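Local atomic coordinates of hydroxyindole o-methyltransferase (Homo sapiens, PDB entry 4A6D), a protein that catalyses the last step of melatonin synthesis, transferring a methyl group from S-adenosylmethionine to the hydroxyl of N-acetylserotonin. Residues 240-245 against 266-271; 246-251 against 271-276; 25-30 against 61-66. All coordinates share one frame; numbering follows the deposited sequence.

Interaction 1: residues 240-245 against 266-271. With ZN (zinc ion), chain B.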
# COMPACT_ATOMS: atom_id res chain seq x y z
N ASP A 240 9.51 11.91 36.53
CA ASP A 240 8.85 11.47 37.76
C ASP A 240 9.59 10.36 38.48
O ASP A 240 10.39 9.71 37.82
CB ASP A 240 7.43 11.03 37.45
CG ASP A 240 6.49 12.17 37.12
OD1 ASP A 240 6.87 13.34 37.37
OD2 ASP A 240 5.36 11.90 36.72
N PRO A 241 9.38 10.08 39.80
CA PRO A 241 10.07 8.91 40.38
C PRO A 241 9.45 7.63 39.80
O PRO A 241 8.22 7.59 39.56
CB PRO A 241 9.84 9.05 41.89
CG PRO A 241 8.61 9.88 42.01
CD PRO A 241 8.47 10.72 40.77
N LEU A 242 10.29 6.64 39.46
CA LEU A 242 9.79 5.39 38.88
C LEU A 242 9.34 4.48 40.00
O LEU A 242 9.90 4.55 41.11
CB LEU A 242 10.84 4.67 38.00
CG LEU A 242 11.58 5.46 36.90
CD1 LEU A 242 12.67 4.59 36.27
CD2 LEU A 242 10.65 5.98 35.86
N PRO A 243 8.30 3.63 39.76
CA PRO A 243 7.90 2.64 40.80
C PRO A 243 9.10 1.74 41.14
O PRO A 243 9.91 1.51 40.25
CB PRO A 243 6.80 1.83 40.09
CG PRO A 243 6.33 2.72 38.95
CD PRO A 243 7.55 3.44 38.50
N GLU A 244 9.24 1.28 42.40
CA GLU A 244 10.36 0.38 42.77
C GLU A 244 10.11 -0.94 42.10
O GLU A 244 8.96 -1.39 42.05
CB GLU A 244 10.51 0.19 44.28
CG GLU A 244 11.43 1.22 44.91
CD GLU A 244 10.83 1.98 46.09
OE1 GLU A 244 9.93 2.82 45.87
OE2 GLU A 244 11.26 1.73 47.24
N ALA A 245 11.16 -1.50 41.50
CA ALA A 245 11.06 -2.75 40.74
C ALA A 245 12.42 -3.40 40.61
O ALA A 245 13.46 -2.73 40.71
CB ALA A 245 10.49 -2.47 39.35
N LEU A 266 17.32 5.61 29.95
CA LEU A 266 18.11 4.49 30.40
C LEU A 266 18.90 4.81 31.65
O LEU A 266 18.96 3.97 32.55
CB LEU A 266 18.98 3.91 29.29
CG LEU A 266 18.25 3.21 28.12
CD1 LEU A 266 19.22 2.76 27.10
CD2 LEU A 266 17.42 2.04 28.59
N GLU A 267 19.45 6.05 31.74
CA GLU A 267 20.23 6.57 32.86
C GLU A 267 19.38 6.64 34.14
O GLU A 267 19.81 6.17 35.20
CB GLU A 267 20.83 7.94 32.51
CG GLU A 267 22.09 7.89 31.65
CD GLU A 267 23.41 7.51 32.30
OE1 GLU A 267 23.42 7.10 33.49
OE2 GLU A 267 24.45 7.64 31.62
N ARG A 268 18.14 7.15 34.02
CA ARG A 268 17.18 7.27 35.13
C ARG A 268 16.82 5.89 35.69
O ARG A 268 16.82 5.72 36.91
CB ARG A 268 15.93 8.02 34.66
CG ARG A 268 16.25 9.48 34.30
CD ARG A 268 15.07 10.43 34.23
NE ARG A 268 13.82 9.81 34.65
CZ ARG A 268 13.24 9.99 35.82
NH1 ARG A 268 13.74 10.87 36.68
NH2 ARG A 268 12.14 9.33 36.13
N ILE A 269 16.58 4.90 34.79
CA ILE A 269 16.27 3.50 35.12
C ILE A 269 17.47 2.88 35.81
O ILE A 269 17.30 2.27 36.86
CB ILE A 269 15.88 2.68 33.87
CG1 ILE A 269 14.61 3.27 33.18
CG2 ILE A 269 15.75 1.17 34.20
CD1 ILE A 269 14.29 2.55 31.81
N TYR A 270 18.67 3.05 35.24
CA TYR A 270 19.88 2.51 35.85
C TYR A 270 20.05 2.96 37.33
O TYR A 270 20.21 2.12 38.20
CB TYR A 270 21.13 2.86 35.02
CG TYR A 270 22.38 2.26 35.63
CD1 TYR A 270 22.74 0.95 35.36
CD2 TYR A 270 23.21 3.02 36.46
CE1 TYR A 270 23.86 0.38 35.95
CE2 TYR A 270 24.35 2.46 37.04
CZ TYR A 270 24.67 1.14 36.79
OH TYR A 270 25.83 0.62 37.29
N HIS A 271 20.00 4.28 37.58
CA HIS A 271 20.12 4.89 38.89
C HIS A 271 18.98 4.54 39.84
O HIS A 271 19.17 4.62 41.04
CB HIS A 271 20.41 6.39 38.80
CG HIS A 271 21.76 6.66 38.20
ND1 HIS A 271 22.94 6.36 38.89
CD2 HIS A 271 22.08 7.12 36.97
CE1 HIS A 271 23.93 6.70 38.08
NE2 HIS A 271 23.47 7.16 36.91
ZN ZN B . 24.70 7.42 35.20
O HOH W 1 26.28 8.04 36.61
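Arg-268 and Asp-240 supply the polar link between residues 266-271 of helix 259-272 and the loop 240-245. The NH2 of Arg-268 donates to the backbone O of Asp-240 in a hydrogen bond of 2.5 Å, a length that is doubtful at this resolution, with an angle of 148° at the hydrogen and the carbonyl oxygen at the edge of the guanidinium, near its plane. A kink at chi3 (6°) brings that edge round to the loop, while NE donates to the O of Phe-237, so the arginine meets two backbone carbonyls. The carboxylate of Asp-240 turns elsewhere, its OD2 accepting from the N of Asp-236, a cofactor-binding residue.

The apolar part rests on Leu-242, whose two methyls divide the work. CD1 lies 3.9 Å from CG1 of Ile-269, the side chains meeting at about a right angle, and CD2 comes to 3.7 Å from NH2 of Arg-268. Cutting Leu-242 back to an alanine would remove both methyls and is likely to open a gap against Ile-269 and leave the guanidinium freer to turn.

Turned from the loop, Glu-267 OE1 and His-271 NE2 bind a zinc ion at 2.2 and 2.1 Å, one helical turn apart, together with a water. Packing of this helix on a loop leading into strand 247-251 belongs to the Rossmann-like fold of class I methyltransferases.

Interaction 2: residues 246-251 against 271-276. With ZN (zinc ion), chain B; SAM (S-adenosylmethionine), chain D.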
# COMPACT_ATOMS: atom_id res chain seq x y z
N ASP A 246 12.41 -4.73 40.42
CA ASP A 246 13.61 -5.55 40.25
C ASP A 246 13.90 -5.58 38.77
O ASP A 246 15.07 -5.66 38.38
CB ASP A 246 13.38 -6.98 40.79
CG ASP A 246 12.98 -7.02 42.25
OD1 ASP A 246 13.73 -6.47 43.08
OD2 ASP A 246 11.92 -7.59 42.57
N LEU A 247 12.83 -5.49 37.96
CA LEU A 247 12.88 -5.48 36.49
C LEU A 247 12.05 -4.35 35.90
O LEU A 247 10.86 -4.20 36.22
CB LEU A 247 12.43 -6.84 35.92
CG LEU A 247 12.41 -7.01 34.41
CD1 LEU A 247 13.80 -7.16 33.84
CD2 LEU A 247 11.56 -8.19 34.01
N TYR A 248 12.68 -3.56 35.01
CA TYR A 248 11.99 -2.53 34.23
C TYR A 248 11.86 -3.05 32.79
O TYR A 248 12.85 -3.50 32.22
CB TYR A 248 12.72 -1.18 34.31
CG TYR A 248 12.63 -0.58 35.70
CD1 TYR A 248 11.54 0.20 36.08
CD2 TYR A 248 13.58 -0.88 36.68
CE1 TYR A 248 11.40 0.68 37.37
CE2 TYR A 248 13.46 -0.39 37.99
CZ TYR A 248 12.37 0.39 38.32
OH TYR A 248 12.26 0.93 39.57
N ILE A 249 10.63 -3.07 32.25
CA ILE A 249 10.35 -3.56 30.88
C ILE A 249 10.12 -2.37 29.95
O ILE A 249 9.30 -1.52 30.26
CB ILE A 249 9.15 -4.55 30.83
CG1 ILE A 249 9.29 -5.69 31.89
CG2 ILE A 249 8.90 -5.08 29.40
CD1 ILE A 249 8.06 -6.67 32.04
N LEU A 250 10.85 -2.31 28.83
CA LEU A 250 10.65 -1.24 27.84
C LEU A 250 10.26 -1.89 26.50
O LEU A 250 11.14 -2.31 25.74
CB LEU A 250 11.89 -0.33 27.67
CG LEU A 250 12.23 0.70 28.74
CD1 LEU A 250 13.56 1.34 28.43
CD2 LEU A 250 11.20 1.80 28.80
N ALA A 251 8.94 -2.08 26.28
CA ALA A 251 8.42 -2.70 25.03
C ALA A 251 7.93 -1.59 24.12
O ALA A 251 7.04 -0.82 24.50
CB ALA A 251 7.29 -3.68 25.34
N HIS A 271 20.00 4.28 37.58
CA HIS A 271 20.12 4.89 38.89
C HIS A 271 18.98 4.54 39.84
O HIS A 271 19.17 4.62 41.04
CB HIS A 271 20.41 6.39 38.80
CG HIS A 271 21.76 6.66 38.20
ND1 HIS A 271 22.94 6.36 38.89
CD2 HIS A 271 22.08 7.12 36.97
CE1 HIS A 271 23.93 6.70 38.08
NE2 HIS A 271 23.47 7.16 36.91
N THR A 272 17.85 4.06 39.30
CA THR A 272 16.72 3.58 40.08
C THR A 272 16.94 2.07 40.44
O THR A 272 16.46 1.63 41.49
CB THR A 272 15.39 3.86 39.36
OG1 THR A 272 15.33 5.26 39.04
CG2 THR A 272 14.18 3.52 40.20
N CYS A 273 17.64 1.30 39.58
CA CYS A 273 17.91 -0.12 39.81
C CYS A 273 18.85 -0.35 40.99
O CYS A 273 19.65 0.51 41.36
CB CYS A 273 18.44 -0.82 38.55
SG CYS A 273 17.17 -1.22 37.31
N LYS A 274 18.80 -1.56 41.53
CA LYS A 274 19.64 -2.00 42.61
C LYS A 274 20.47 -3.16 42.05
O LYS A 274 20.12 -3.65 40.98
CB LYS A 274 18.79 -2.40 43.84
CG LYS A 274 17.92 -3.63 43.59
CD LYS A 274 17.33 -4.27 44.86
CE LYS A 274 16.01 -4.94 44.55
NZ LYS A 274 15.51 -4.71 43.13
N PRO A 275 21.57 -3.60 42.73
CA PRO A 275 22.35 -4.74 42.22
C PRO A 275 21.47 -5.94 41.92
O PRO A 275 20.58 -6.25 42.72
CB PRO A 275 23.30 -5.05 43.39
CG PRO A 275 23.46 -3.79 44.06
CD PRO A 275 22.14 -3.09 43.98
N GLY A 276 21.69 -6.55 40.76
CA GLY A 276 20.93 -7.70 40.27
C GLY A 276 19.68 -7.31 39.50
O GLY A 276 19.05 -8.16 38.86
ZN ZN B . 24.70 7.42 35.20
N SAM D . 4.55 -0.92 25.75
CA SAM D . 3.31 -0.88 24.95
C SAM D . 3.19 -1.90 23.79
O SAM D . 4.22 -2.29 23.27
OXT SAM D . 2.09 -2.35 23.35
CB SAM D . 3.12 0.54 24.50
CG SAM D . 4.15 1.00 23.46
SD SAM D . 3.70 2.70 22.94
CE SAM D . 4.63 2.84 21.47
C5' SAM D . 4.80 3.76 23.94
C4' SAM D . 4.08 3.93 25.29
O4' SAM D . 4.89 4.84 26.02
C3' SAM D . 2.66 4.59 25.14
O3' SAM D . 1.66 3.84 25.86
C2' SAM D . 2.90 6.03 25.68
O2' SAM D . 1.79 6.71 26.29
C1' SAM D . 4.02 5.78 26.70
N9 SAM D . 4.79 7.00 27.02
C8 SAM D . 5.29 7.93 26.11
N7 SAM D . 5.92 8.87 26.74
C5 SAM D . 5.82 8.66 28.11
C6 SAM D . 6.26 9.32 29.27
N6 SAM D . 7.02 10.43 29.15
N1 SAM D . 5.99 8.76 30.51
C2 SAM D . 5.24 7.66 30.64
N3 SAM D . 4.80 7.02 29.55
C4 SAM D . 5.10 7.43 28.30
O HOH W 1 26.28 8.04 36.61
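Tyr-248 and Cys-273 both carry their first side-chain atom beyond CB beside the backbone N (chi1 -68° and -78°), and these rotations bring the phenol ring and the sulfur together. SG lies 3.7 Å from CD2 of Tyr-248 and meets the ring at its edge, 73° off the normal, a Cys sulfur-aromatic contact. Thr-272 reaches the far end of the same ring: its CG2 methyl is 3.3 Å from Tyr-248 OH, and the two side chains meet at about a right angle. Neither polar end depends on this contact, because the tyrosine hydroxyl is hydrogen-bonded to the O of Pro-243 and OG1 of Thr-272 to the O of Arg-268 one turn back in the helix.

Nearer the surface, NZ of Lys-274 forms a salt bridge with OD1 of Asp-246 on the anti lone pair of that oxygen; the modelled separation of 2.5 Å is doubtfully short. The other oxygen, OD2, accepts from the N of Leu-182, which should help to fix how the carboxylate is turned toward the lysine.

At the opposite end of the strand, Ala-251 O receives a hydrogen bond of 2.8 Å from the amino N of S-adenosylmethionine. The contact thus ties the start of strand 247-251 to the turn after helix 259-272, within a beta-alpha-beta crossover that continues into strand 278-283, as in the Rossmann-like methyltransferase fold.

Interaction 3: residues 25-30 against 61-66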
# COMPACT_ATOMS: atom_id res chain seq x y z
N LEU A 25 -7.87 -4.84 2.81
CA LEU A 25 -7.80 -5.46 4.13
C LEU A 25 -8.33 -4.50 5.21
O LEU A 25 -9.15 -4.91 6.02
CB LEU A 25 -6.36 -5.89 4.46
CG LEU A 25 -6.07 -6.43 5.88
CD1 LEU A 25 -6.85 -7.70 6.15
CD2 LEU A 25 -4.58 -6.72 6.05
N PHE A 26 -7.86 -3.23 5.19
CA PHE A 26 -8.24 -2.18 6.14
C PHE A 26 -9.73 -1.87 6.07
O PHE A 26 -10.38 -1.77 7.11
CB PHE A 26 -7.41 -0.88 5.91
CG PHE A 26 -5.89 -0.97 6.02
CD1 PHE A 26 -5.28 -2.00 6.74
CD2 PHE A 26 -5.08 -0.01 5.42
CE1 PHE A 26 -3.89 -2.09 6.84
CE2 PHE A 26 -3.68 -0.08 5.54
CZ PHE A 26 -3.10 -1.12 6.25
N ALA A 27 -10.28 -1.73 4.84
CA ALA A 27 -11.69 -1.42 4.59
C ALA A 27 -12.58 -2.59 4.95
O ALA A 27 -13.66 -2.38 5.49
CB ALA A 27 -11.91 -1.02 3.15
N ALA A 28 -12.13 -3.82 4.70
CA ALA A 28 -12.87 -5.02 5.07
C ALA A 28 -12.97 -5.07 6.61
O ALA A 28 -14.03 -5.44 7.12
CB ALA A 28 -12.16 -6.26 4.56
N CYS A 29 -11.90 -4.63 7.33
CA CYS A 29 -11.85 -4.55 8.80
C CYS A 29 -12.77 -3.43 9.29
O CYS A 29 -13.61 -3.69 10.14
CB CYS A 29 -10.42 -4.36 9.30
SG CYS A 29 -9.46 -5.88 9.41
N GLU A 30 -12.64 -2.21 8.71
CA GLU A 30 -13.47 -1.05 9.04
C GLU A 30 -14.98 -1.35 8.81
O GLU A 30 -15.80 -0.91 9.61
CB GLU A 30 -12.99 0.22 8.28
CG GLU A 30 -13.98 1.39 8.31
CD GLU A 30 -13.49 2.83 8.35
OE1 GLU A 30 -12.39 3.09 8.88
OE2 GLU A 30 -14.25 3.72 7.90
N GLU A 61 -19.25 -6.62 -3.52
CA GLU A 61 -18.83 -7.74 -4.36
C GLU A 61 -17.37 -7.61 -4.74
O GLU A 61 -16.63 -8.59 -4.64
CB GLU A 61 -19.71 -7.89 -5.60
CG GLU A 61 -19.51 -9.23 -6.29
CD GLU A 61 -19.87 -9.34 -7.75
OE1 GLU A 61 -19.56 -8.41 -8.53
OE2 GLU A 61 -20.39 -10.41 -8.14
N LEU A 62 -16.94 -6.41 -5.14
CA LEU A 62 -15.54 -6.16 -5.48
C LEU A 62 -14.68 -6.49 -4.29
O LEU A 62 -13.76 -7.29 -4.41
CB LEU A 62 -15.32 -4.71 -5.92
CG LEU A 62 -15.78 -4.36 -7.35
CD1 LEU A 62 -15.62 -2.87 -7.62
CD2 LEU A 62 -14.99 -5.14 -8.37
N LEU A 63 -15.06 -5.98 -3.11
CA LEU A 63 -14.35 -6.19 -1.85
C LEU A 63 -14.26 -7.67 -1.47
O LEU A 63 -13.17 -8.14 -1.15
CB LEU A 63 -15.02 -5.35 -0.74
CG LEU A 63 -14.20 -5.06 0.51
CD1 LEU A 63 -13.35 -3.80 0.33
CD2 LEU A 63 -15.11 -4.88 1.71
N LEU A 64 -15.40 -8.40 -1.49
CA LEU A 64 -15.46 -9.82 -1.13
C LEU A 64 -14.64 -10.66 -2.13
O LEU A 64 -13.87 -11.52 -1.71
CB LEU A 64 -16.92 -10.34 -1.11
CG LEU A 64 -17.86 -9.81 -0.01
CD1 LEU A 64 -19.30 -10.16 -0.35
CD2 LEU A 64 -17.49 -10.36 1.38
N ASP A 65 -14.81 -10.39 -3.45
CA ASP A 65 -14.09 -11.11 -4.49
C ASP A 65 -12.59 -10.92 -4.40
O ASP A 65 -11.85 -11.90 -4.53
CB ASP A 65 -14.63 -10.79 -5.89
CG ASP A 65 -16.00 -11.38 -6.18
OD1 ASP A 65 -16.40 -12.34 -5.47
OD2 ASP A 65 -16.66 -10.91 -7.15
N ILE A 66 -12.13 -9.69 -4.09
CA ILE A 66 -10.69 -9.45 -3.89
C ILE A 66 -10.22 -10.26 -2.65
O ILE A 66 -9.19 -10.92 -2.73
CB ILE A 66 -10.35 -7.95 -3.83
CG1 ILE A 66 -10.62 -7.30 -5.20
CG2 ILE A 66 -8.89 -7.71 -3.39
CD1 ILE A 66 -10.95 -5.88 -5.21
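Leu-63 reaches from helix 57-69 to two adjacent alanines on helix 7-31, and its two methyls make the whole of this small contact. With CG anti to the backbone N (chi1 -160°), the isobutyl group extends toward the other helix and its branches part there. CD1 meets CB of Ala-27 at 4.2 Å, while CD2 lies 4.0 Å from CA of Ala-28 and 4.3 Å from its CB. The methyl side chains of the alanines let the leucine come close to the backbone of helix 7-31, and the closest CA atoms, those of Ala-28 and Leu-63, are 7.2 Å apart. Val-33 and Leu-31 also touch Leu-63, and Leu-120 of the second subunit packs on Ala-27.

Against this buried patch stands a looser margin, where the partly exposed Glu-30 and Glu-61 do not touch the opposite segment. Glu-30 forms salt bridges with Arg-111 and with Arg-125 of the second subunit, and Glu-61 pairs with Arg-290 of that subunit.

No hydrogen bond crosses between the two segments. Their association is therefore purely apolar, resting on the fit of one leucine against two alanines, whereas several charged side chains around it pair with arginines of the second subunit, consistent with a place in the dimerisation domain.

Interaction 3 comes first along the chain, in the N-terminal dimerisation region, and closes before the other two open. Its centre lies about 46 Å from that of interaction 1 and about 45 Å from that of interaction 2, on the opposite side of the chain's centre. Interactions 1 and 2, with centres only about 7 Å apart, alternate along the sequence: both loop and strand precede helix 259-272, which they share together with His-271 and its zinc ion. Side chains of Ile-269 with Tyr-248 and Leu-250 bring them into direct touch. The chain thus separates a helical dimerisation domain that contacts the second subunit from the catalytic domain, whose sheet includes strand 247-251, with its Ala-251 end at the cofactor.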